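Local atomic coordinates of polysaccharide Lyase Family 6 (Bacteroides cellulosilyticus, PDB entry 6QPS), a protein that breaks down alginate as a calcium-binding polysaccharide lyase of family 6 that is specific for mannuronic acid. Residues V235-S240 with L259-A264; G284-G289 with I307-S312. All blocks are in the same frame, centred on the assembly; numbering follows the deposited sequence. Where two conformers were deposited one is given.

Contact 1 (V235-S240 with L259-A264); sequences VFFRCS and LFYESA
F236 has most surface covered here, and its ring lies alongside that of F260, both side chains pointing the same way. The planes are only 11° apart but slid past each other, so that F260 CE2 sits over one face of F236, 3.4 Å from F236 CD1, and the rings barely overlap. Each CG stands anti to its own carbonyl carbon (chi1 -61° and -58°), a shared torsion that keeps the rings in step. Their backbones run parallel: F236 N donates to L259 O at 2.8 Å, and F236 O accepts from Y261 N at 2.8 Å. On the opposite side of the strands Y261 lies beside F237, Y261 CD1 3.5 Å from F237 CD2, again a strongly offset pair. L259 CD2 there meets V235 CG1 at 4.5 Å, both residues touching helix 433-445. Y261 OH bonds to N466 O, near the helix 454-465 that covers this side.

Beyond the strands, R238 forms a salt bridge with E262, gripping it side-on with two nitrogens, NE at 2.8 Å and NH2 at 3.0 Å, both to OE1 and nearly coplanar with the carboxylate; H285 ND1 holds the other oxygen, OE2. With a methionine in place of R238, both donors to E262 OE1 are gone, and this oxygen would probably be left without its charged mate. C239 N donates to S263 OG, and A264 N to S240 OG. In-register parallel strands with like residues stacked from coil to coil, F201, F236, F260 and F282 among them, form the aromatic ladder of a parallel beta-helix, the fold of this lyase family.

Contact 2 (G284-G289 with I307-S312); sequences GHNLRG and IKDVRS
G284 N donates to K308 O at 2.9 Å, where two successive coils of the parallel beta-helix leave their strands and turn. The loop on one side is a type I' beta turn from G284 to L287, closed by L287 N donating to G284 O at 3.1 Å. The next coil meets it chiefly through backbone carbonyls. D309 O takes the N-H of N286 at 2.8 Å, in the carbonyl plane, and also lies 3.3 Å from G284 CA, a close approach possible because glycine has no beta carbon there.

Water satisfies further groups at the turn. One molecule accepts from H285 N at 3.0 Å and donates to D309 OD2, joining a turn amide to the carboxylate. A second accepts from N286 ND2 and reaches D309 OD1 only weakly; the firmer partner of OD1 is the side-chain amide of N354. The carboxylate is thus held at both oxygens, although it makes no direct hydrogen bond to the turn. The H285 ring, turned away from the 307-312 segment, has both nitrogens engaged, ND1 with E262 OE2 and NE2 with R467 O.

R311 bends back at chi2 and chi3 to lie beside N286, its NH1 giving N286 OD1 a weak, poorly aligned bond; in the given conformer NH1 also donates to N354 O, and since R311 has two conformers neither bond is certain. The N286 and D309 side chains cross at a slant, amide and carboxylate planes 39° apart. With N286 CG anti to its carbonyl carbon (chi1 -65°), the amide end comes toward D309, and OD1 of N286 comes to rest 3.5 Å from D309 CB.

Overall arrangement
Both contacts join neighbouring coils of one beta-helix at the same corner, in series along the chain, with centres about 10 Å apart. Contact 1 is buried and built on paired strands: aromatic ladders, regular backbone bonds and a salt bridge at the edge. Contact 2 lies at the surface, where the chain is leaving its strands; few apolar atoms meet, and turn amides, carbonyls and water do the work. They touch directly: the carboxylate of E262 is shared between contact 1 and H285 of contact 2, and L287 CD1 packs on E262 CG. The calcium ion lies about 12 Å from the C239 side chain and about 13 Å from that of S312.

Contact 1 (V235-S240 with L259-A264)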
ATOM      1  N   VAL A 235       4.349   7.024  -3.709  1.00  7.83           N
ATOM      2  CA  VAL A 235       4.863   6.433  -4.949  1.00  7.82           C
ATOM      3  C   VAL A 235       5.258   4.983  -4.696  1.00  8.34           C
ATOM      4  O   VAL A 235       5.913   4.678  -3.691  1.00  8.65           O
ATOM      5  CB  VAL A 235       6.076   7.206  -5.491  1.00  8.22           C
ATOM      6  CG1 VAL A 235       6.647   6.533  -6.727  1.00 11.14           C
ATOM      7  CG2 VAL A 235       5.702   8.614  -5.833  1.00 10.08           C
ATOM      8  N   PHE A 236       4.841   4.100  -5.607  1.00  8.07           N
ATOM      9  CA  PHE A 236       5.250   2.692  -5.655  1.00  8.00           C
ATOM     10  C   PHE A 236       6.026   2.514  -6.958  1.00  8.94           C
ATOM     11  O   PHE A 236       5.455   2.625  -8.048  1.00 10.34           O
ATOM     12  CB  PHE A 236       4.029   1.772  -5.572  1.00  9.10           C
ATOM     13  CG  PHE A 236       3.258   1.952  -4.289  1.00  8.48           C
ATOM     14  CD1 PHE A 236       2.341   2.981  -4.164  1.00  9.11           C
ATOM     15  CD2 PHE A 236       3.488   1.137  -3.209  1.00  9.58           C
ATOM     16  CE1 PHE A 236       1.661   3.179  -2.974  1.00  8.52           C
ATOM     17  CE2 PHE A 236       2.804   1.336  -2.013  1.00  8.70           C
ATOM     18  CZ  PHE A 236       1.908   2.365  -1.898  1.00  8.49           C
ATOM     19  N   PHE A 237       7.326   2.253  -6.859  1.00  9.18           N
ATOM     20  CA  PHE A 237       8.261   2.236  -8.000  1.00  9.05           C
ATOM     21  C   PHE A 237       8.889   0.852  -8.112  1.00  9.47           C
ATOM     22  O   PHE A 237       9.668   0.441  -7.241  1.00  9.29           O
ATOM     23  CB  PHE A 237       9.323   3.312  -7.748  1.00  9.53           C
ATOM     24  CG  PHE A 237      10.484   3.349  -8.726  1.00  9.16           C
ATOM     25  CD1 PHE A 237      11.691   2.738  -8.425  1.00 11.60           C
ATOM     26  CD2 PHE A 237      10.386   4.079  -9.900  1.00 10.24           C
ATOM     27  CE1 PHE A 237      12.783   2.821  -9.301  1.00 11.55           C
ATOM     28  CE2 PHE A 237      11.473   4.157 -10.787  1.00 12.25           C
ATOM     29  CZ  PHE A 237      12.653   3.530 -10.495  1.00 11.46           C
ATOM     30  N   ARG A 238       8.536   0.125  -9.169  1.00  8.01           N
ATOM     31  CA  ARG A 238       9.113  -1.197  -9.412  1.00  8.18           C
ATOM     32  C   ARG A 238       8.866  -2.130  -8.231  1.00  9.17           C
ATOM     33  O   ARG A 238       9.697  -2.990  -7.903  1.00 10.29           O
ATOM     34  CB  ARG A 238      10.591  -1.076  -9.805  1.00 11.28           C
ATOM     35  CG  ARG A 238      10.717  -0.296 -11.108  1.00 11.15           C
ATOM     36  CD  ARG A 238      12.141  -0.096 -11.499  1.00 11.91           C
ATOM     37  NE  ARG A 238      12.212   0.550 -12.808  1.00 12.93           N
ATOM     38  CZ  ARG A 238      13.321   1.036 -13.355  1.00 16.40           C
ATOM     39  NH1 ARG A 238      14.476   0.975 -12.694  1.00 16.67           N
ATOM     40  NH2 ARG A 238      13.259   1.586 -14.568  1.00 17.68           N
ATOM     41  N   CYS A 239       7.664  -2.016  -7.643  1.00  9.60           N
ATOM     42  CA  CYS A 239       7.245  -2.917  -6.564  1.00  9.60           C
ATOM     43  C   CYS A 239       6.663  -4.174  -7.198  1.00  9.09           C
ATOM     44  O   CYS A 239       5.483  -4.202  -7.574  1.00  9.96           O
ATOM     45  CB  CYS A 239       6.224  -2.249  -5.646  1.00  9.26           C
ATOM     46  SG  CYS A 239       6.786  -0.715  -4.844  1.00  9.57           S
ATOM     47  N   SER A 240       7.481  -5.219  -7.322  1.00  9.72           N
ATOM     48  CA  SER A 240       7.179  -6.351  -8.195  1.00  9.21           C
ATOM     49  C   SER A 240       7.405  -7.678  -7.492  1.00  9.43           C
ATOM     50  O   SER A 240       7.688  -8.688  -8.133  1.00 10.87           O
ATOM     51  CB  SER A 240       7.993  -6.258  -9.489  1.00 11.88           C
ATOM     52  OG  SER A 240       7.681  -5.019 -10.120  1.00 10.02           O
ATOM     53  N   LEU A 259       0.716   6.799  -6.841  1.00  7.40           N
ATOM     54  CA  LEU A 259       1.257   6.524  -8.174  1.00  7.42           C
ATOM     55  C   LEU A 259       1.904   5.148  -8.149  1.00  8.23           C
ATOM     56  O   LEU A 259       2.772   4.894  -7.308  1.00  9.22           O
ATOM     57  CB  LEU A 259       2.310   7.563  -8.583  1.00  8.90           C
ATOM     58  CG  LEU A 259       3.047   7.289  -9.902  1.00  8.22           C
ATOM     59  CD1 LEU A 259       2.133   7.370 -11.094  1.00 11.23           C
ATOM     60  CD2 LEU A 259       4.206   8.281 -10.017  1.00 10.31           C
ATOM     61  N   PHE A 260       1.485   4.269  -9.077  1.00  6.94           N
ATOM     62  CA  PHE A 260       2.006   2.901  -9.210  1.00  7.75           C
ATOM     63  C   PHE A 260       2.756   2.819 -10.535  1.00  7.53           C
ATOM     64  O   PHE A 260       2.137   2.790 -11.599  1.00  8.76           O
ATOM     65  CB  PHE A 260       0.872   1.883  -9.142  1.00  8.28           C
ATOM     66  CG  PHE A 260       0.069   1.967  -7.861  1.00  8.20           C
ATOM     67  CD1 PHE A 260      -1.022   2.821  -7.755  1.00  7.14           C
ATOM     68  CD2 PHE A 260       0.436   1.243  -6.733  1.00  8.27           C
ATOM     69  CE1 PHE A 260      -1.755   2.912  -6.568  1.00  7.72           C
ATOM     70  CE2 PHE A 260      -0.300   1.337  -5.558  1.00  8.06           C
ATOM     71  CZ  PHE A 260      -1.385   2.179  -5.485  1.00  8.59           C
ATOM     72  N   TYR A 261       4.091   2.821 -10.469  1.00  7.37           N
ATOM     73  CA  TYR A 261       4.948   2.984 -11.639  1.00  8.85           C
ATOM     74  C   TYR A 261       5.777   1.731 -11.863  1.00  8.89           C
ATOM     75  O   TYR A 261       6.587   1.355 -11.004  1.00  9.16           O
ATOM     76  CB  TYR A 261       5.875   4.183 -11.422  1.00  9.78           C
ATOM     77  CG  TYR A 261       6.861   4.516 -12.534  1.00  8.58           C
ATOM     78  CD1 TYR A 261       8.113   3.890 -12.601  1.00  8.75           C
ATOM     79  CD2 TYR A 261       6.558   5.469 -13.497  1.00  8.54           C
ATOM     80  CE1 TYR A 261       9.019   4.215 -13.590  1.00 10.35           C
ATOM     81  CE2 TYR A 261       7.457   5.796 -14.498  1.00  9.86           C
ATOM     82  CZ  TYR A 261       8.682   5.148 -14.555  1.00  9.35           C
ATOM     83  OH  TYR A 261       9.616   5.457 -15.525  1.00 11.13           O
ATOM     84  N   GLU A 262       5.599   1.114 -13.035  1.00  9.49           N
ATOM     85  CA  GLU A 262       6.362  -0.078 -13.433  1.00  8.87           C
ATOM     86  C   GLU A 262       6.347  -1.165 -12.352  1.00  9.09           C
ATOM     87  O   GLU A 262       7.350  -1.841 -12.124  1.00  9.16           O
ATOM     88  CB  GLU A 262       7.803   0.288 -13.815  1.00  9.90           C
ATOM     89  CG  GLU A 262       7.898   1.103 -15.101  1.00 10.06           C
ATOM     90  CD  GLU A 262       9.327   1.303 -15.599  1.00 12.93           C
ATOM     91  OE1 GLU A 262      10.300   0.980 -14.877  1.00 12.70           O
ATOM     92  OE2 GLU A 262       9.464   1.814 -16.730  1.00 13.07           O
ATOM     93  N   SER A 263       5.197  -1.352 -11.699  1.00  9.32           N
ATOM     94  CA  SER A 263       5.084  -2.246 -10.546  1.00  8.95           C
ATOM     95  C   SER A 263       4.254  -3.464 -10.928  1.00  8.53           C
ATOM     96  O   SER A 263       3.069  -3.327 -11.268  1.00  9.44           O
ATOM     97  CB  SER A 263       4.460  -1.500  -9.355  1.00  9.12           C
ATOM     98  OG  SER A 263       5.363  -0.533  -8.816  1.00 10.41           O
ATOM     99  N   ALA A 264       4.853  -4.656 -10.820  1.00  8.60           N
ATOM    100  CA  ALA A 264       4.225  -5.902 -11.279  1.00  9.61           C
ATOM    101  C   ALA A 264       3.234  -6.475 -10.262  1.00 10.99           C
ATOM    102  O   ALA A 264       3.359  -7.610  -9.796  1.00 15.03           O
ATOM    103  CB  ALA A 264       5.298  -6.937 -11.615  1.00 10.71           C
TER
HETATM  104  O   HOH W   1       8.423  -4.333 -12.723  1.00 12.91           O

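Contact 2 (G284-G289 with I307-S312)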
ATOM      1  N   GLY A 284       2.098   1.604 -16.280  1.00 10.04           N
ATOM      2  CA  GLY A 284       2.694   0.279 -16.306  1.00 10.39           C
ATOM      3  C   GLY A 284       3.812   0.080 -17.314  1.00 10.44           C
ATOM      4  O   GLY A 284       4.589  -0.863 -17.186  1.00 10.25           O
ATOM      5  N   HIS A 285       3.893   0.925 -18.342  1.00  9.53           N
ATOM      6  CA  HIS A 285       4.882   0.760 -19.416  1.00 10.10           C
ATOM      7  C   HIS A 285       4.813  -0.630 -20.055  1.00 10.80           C
ATOM      8  O   HIS A 285       5.811  -1.131 -20.612  1.00 11.28           O
ATOM      9  CB  HIS A 285       6.318   1.099 -18.971  1.00 11.09           C
ATOM     10  CG  HIS A 285       6.579   2.574 -18.891  1.00  9.65           C
ATOM     11  ND1 HIS A 285       7.565   3.114 -18.094  1.00 12.27           N
ATOM     12  CD2 HIS A 285       5.989   3.619 -19.522  1.00 11.93           C
ATOM     13  CE1 HIS A 285       7.545   4.432 -18.211  1.00 12.02           C
ATOM     14  NE2 HIS A 285       6.623   4.761 -19.097  1.00 12.80           N
ATOM     15  N   ASN A 286       3.629  -1.241 -20.008  1.00 11.01           N
ATOM     16  CA  ASN A 286       3.381  -2.553 -20.632  1.00 12.65           C
ATOM     17  C   ASN A 286       4.283  -3.657 -20.081  1.00 11.03           C
ATOM     18  O   ASN A 286       4.537  -4.659 -20.753  1.00 12.20           O
ATOM     19  CB  ASN A 286       3.490  -2.500 -22.164  1.00 13.45           C
ATOM     20  CG  ASN A 286       2.415  -1.634 -22.791  1.00 16.06           C
ATOM     21  OD1 ASN A 286       1.231  -1.806 -22.510  1.00 16.68           O
ATOM     22  ND2 ASN A 286       2.822  -0.670 -23.608  1.00 18.49           N
ATOM     23  N   LEU A 287       4.741  -3.521 -18.850  1.00 10.19           N
ATOM     24  CA  LEU A 287       5.657  -4.499 -18.264  1.00  9.80           C
ATOM     25  C   LEU A 287       4.919  -5.687 -17.647  1.00 11.52           C
ATOM     26  O   LEU A 287       3.764  -5.594 -17.230  1.00 10.70           O
ATOM     27  CB  LEU A 287       6.535  -3.826 -17.209  1.00 11.93           C
ATOM     28  CG  LEU A 287       7.481  -2.735 -17.718  1.00 12.37           C
ATOM     29  CD1 LEU A 287       8.290  -2.204 -16.544  1.00 15.53           C
ATOM     30  CD2 LEU A 287       8.403  -3.254 -18.839  1.00 14.88           C
ATOM     31  N   ARG A 288       5.624  -6.825 -17.617  1.00 11.15           N
ATOM     32  CA  ARG A 288       5.104  -8.086 -17.108  1.00 11.94           C
ATOM     33  C   ARG A 288       4.461  -7.892 -15.747  1.00 10.42           C
ATOM     34  O   ARG A 288       5.042  -7.286 -14.848  1.00  9.93           O
ATOM     35  CB  ARG A 288       6.280  -9.052 -16.973  1.00 13.80           C
ATOM     36  CG  ARG A 288       5.894 -10.463 -16.594  1.00 13.12           C
ATOM     37  CD  ARG A 288       7.139 -11.297 -16.300  1.00 14.92           C
ATOM     38  NE  ARG A 288       7.989 -11.437 -17.466  1.00 13.92           N
ATOM     39  CZ  ARG A 288       9.193 -11.976 -17.434  1.00 14.80           C
ATOM     40  NH1 ARG A 288       9.683 -12.413 -16.276  1.00 16.16           N
ATOM     41  NH2 ARG A 288       9.890 -12.061 -18.548  1.00 17.02           N
ATOM     42  N   GLY A 289       3.236  -8.398 -15.593  1.00  9.80           N
ATOM     43  CA  GLY A 289       2.584  -8.451 -14.291  1.00 10.30           C
ATOM     44  C   GLY A 289       1.963  -7.155 -13.789  1.00 10.84           C
ATOM     45  O   GLY A 289       1.304  -7.173 -12.735  1.00 10.17           O
ATOM     46  N   ILE A 307      -5.587   4.379 -15.175  1.00  8.04           N
ATOM     47  CA  ILE A 307      -4.826   3.128 -15.308  1.00  8.10           C
ATOM     48  C   ILE A 307      -4.327   3.036 -16.742  1.00  7.35           C
ATOM     49  O   ILE A 307      -5.140   3.017 -17.677  1.00  9.42           O
ATOM     50  CB  ILE A 307      -5.699   1.913 -14.963  1.00  9.45           C
ATOM     51  CG1 ILE A 307      -6.127   2.023 -13.508  1.00 12.48           C
ATOM     52  CG2 ILE A 307      -4.953   0.641 -15.179  1.00 10.70           C
ATOM     53  CD1 ILE A 307      -7.374   1.278 -13.117  1.00 21.32           C
ATOM     54  N   LYS A 308      -3.005   3.022 -16.918  1.00  7.20           N
ATOM     55  CA  LYS A 308      -2.371   3.056 -18.234  1.00  7.90           C
ATOM     56  C   LYS A 308      -1.371   1.922 -18.446  1.00  9.46           C
ATOM     57  O   LYS A 308      -0.451   1.730 -17.648  1.00  9.60           O
ATOM     58  CB  LYS A 308      -1.650   4.413 -18.433  1.00  8.77           C
ATOM     59  CG  LYS A 308      -0.976   4.597 -19.784  1.00 10.53           C
ATOM     60  CD  LYS A 308      -0.134   5.873 -19.876  1.00  9.77           C
ATOM     61  CE  LYS A 308       0.296   6.143 -21.304  1.00 11.90           C
ATOM     62  NZ  LYS A 308       1.310   7.240 -21.371  1.00 13.43           N
ATOM     63  N   ASP A 309      -1.489   1.255 -19.604  1.00  9.20           N
ATOM     64  CA  ASP A 309      -0.487   0.312 -20.097  1.00 10.05           C
ATOM     65  C   ASP A 309      -0.129  -0.753 -19.060  1.00  9.29           C
ATOM     66  O   ASP A 309       1.047  -1.083 -18.883  1.00 10.70           O
ATOM     67  CB  ASP A 309       0.796   1.027 -20.541  1.00  9.82           C
ATOM     68  CG  ASP A 309       0.607   1.942 -21.738  1.00 13.42           C
ATOM     69  OD1 ASP A 309      -0.365   1.773 -22.526  1.00 12.55           O
ATOM     70  OD2 ASP A 309       1.471   2.842 -21.908  1.00 13.54           O
ATOM     71  N   VAL A 310      -1.132  -1.307 -18.370  1.00  9.70           N
ATOM     72  CA  VAL A 310      -0.897  -2.448 -17.478  1.00 10.60           C
ATOM     73  C   VAL A 310      -1.279  -3.721 -18.222  1.00 13.20           C
ATOM     74  O   VAL A 310      -2.243  -3.730 -18.990  1.00 14.45           O
ATOM     75  CB  VAL A 310      -1.635  -2.334 -16.129  1.00 10.08           C
ATOM     76  CG1 VAL A 310      -1.142  -1.103 -15.375  1.00  9.39           C
ATOM     77  CG2 VAL A 310      -3.148  -2.282 -16.291  1.00 13.02           C
ATOM     78  N   ARG A 311      -0.544  -4.807 -17.986  0.59 12.22           N
ATOM     79  CA  ARG A 311      -0.677  -5.982 -18.837  0.59 13.07           C
ATOM     80  C   ARG A 311      -1.438  -7.154 -18.234  0.59 13.63           C
ATOM     81  O   ARG A 311      -1.891  -8.019 -18.998  0.59 16.45           O
ATOM     82  CB  ARG A 311       0.697  -6.444 -19.324  0.59 18.07           C
ATOM     83  CG  ARG A 311       1.285  -5.469 -20.342  0.59 20.84           C
ATOM     84  CD  ARG A 311       0.760  -5.668 -21.773  0.59 23.73           C
ATOM     85  NE  ARG A 311      -0.698  -5.610 -21.896  0.59 22.73           N
ATOM     86  CZ  ARG A 311      -1.424  -4.490 -21.917  0.59 23.09           C
ATOM     87  NH1 ARG A 311      -0.859  -3.297 -21.824  0.59 16.45           N
ATOM     88  NH2 ARG A 311      -2.740  -4.562 -22.021  0.59 27.97           N
ATOM     89  N   SER A 312      -1.617  -7.205 -16.916  1.00 13.10           N
ATOM     90  CA  SER A 312      -2.372  -8.299 -16.315  1.00 12.74           C
ATOM     91  C   SER A 312      -3.877  -8.060 -16.333  1.00 17.39           C
ATOM     92  O   SER A 312      -4.632  -8.883 -16.859  1.00 19.86           O
ATOM     93  CB  SER A 312      -1.870  -8.564 -14.896  1.00 13.84           C
ATOM     94  OG  SER A 312      -2.662  -9.550 -14.253  1.00 16.69           O
TER
HETATM   95  O   HOH W   2       2.716   3.465 -19.438  1.00 10.42           O
HETATM   96  O   HOH W   3       1.212   1.129 -25.383  1.00 30.69           O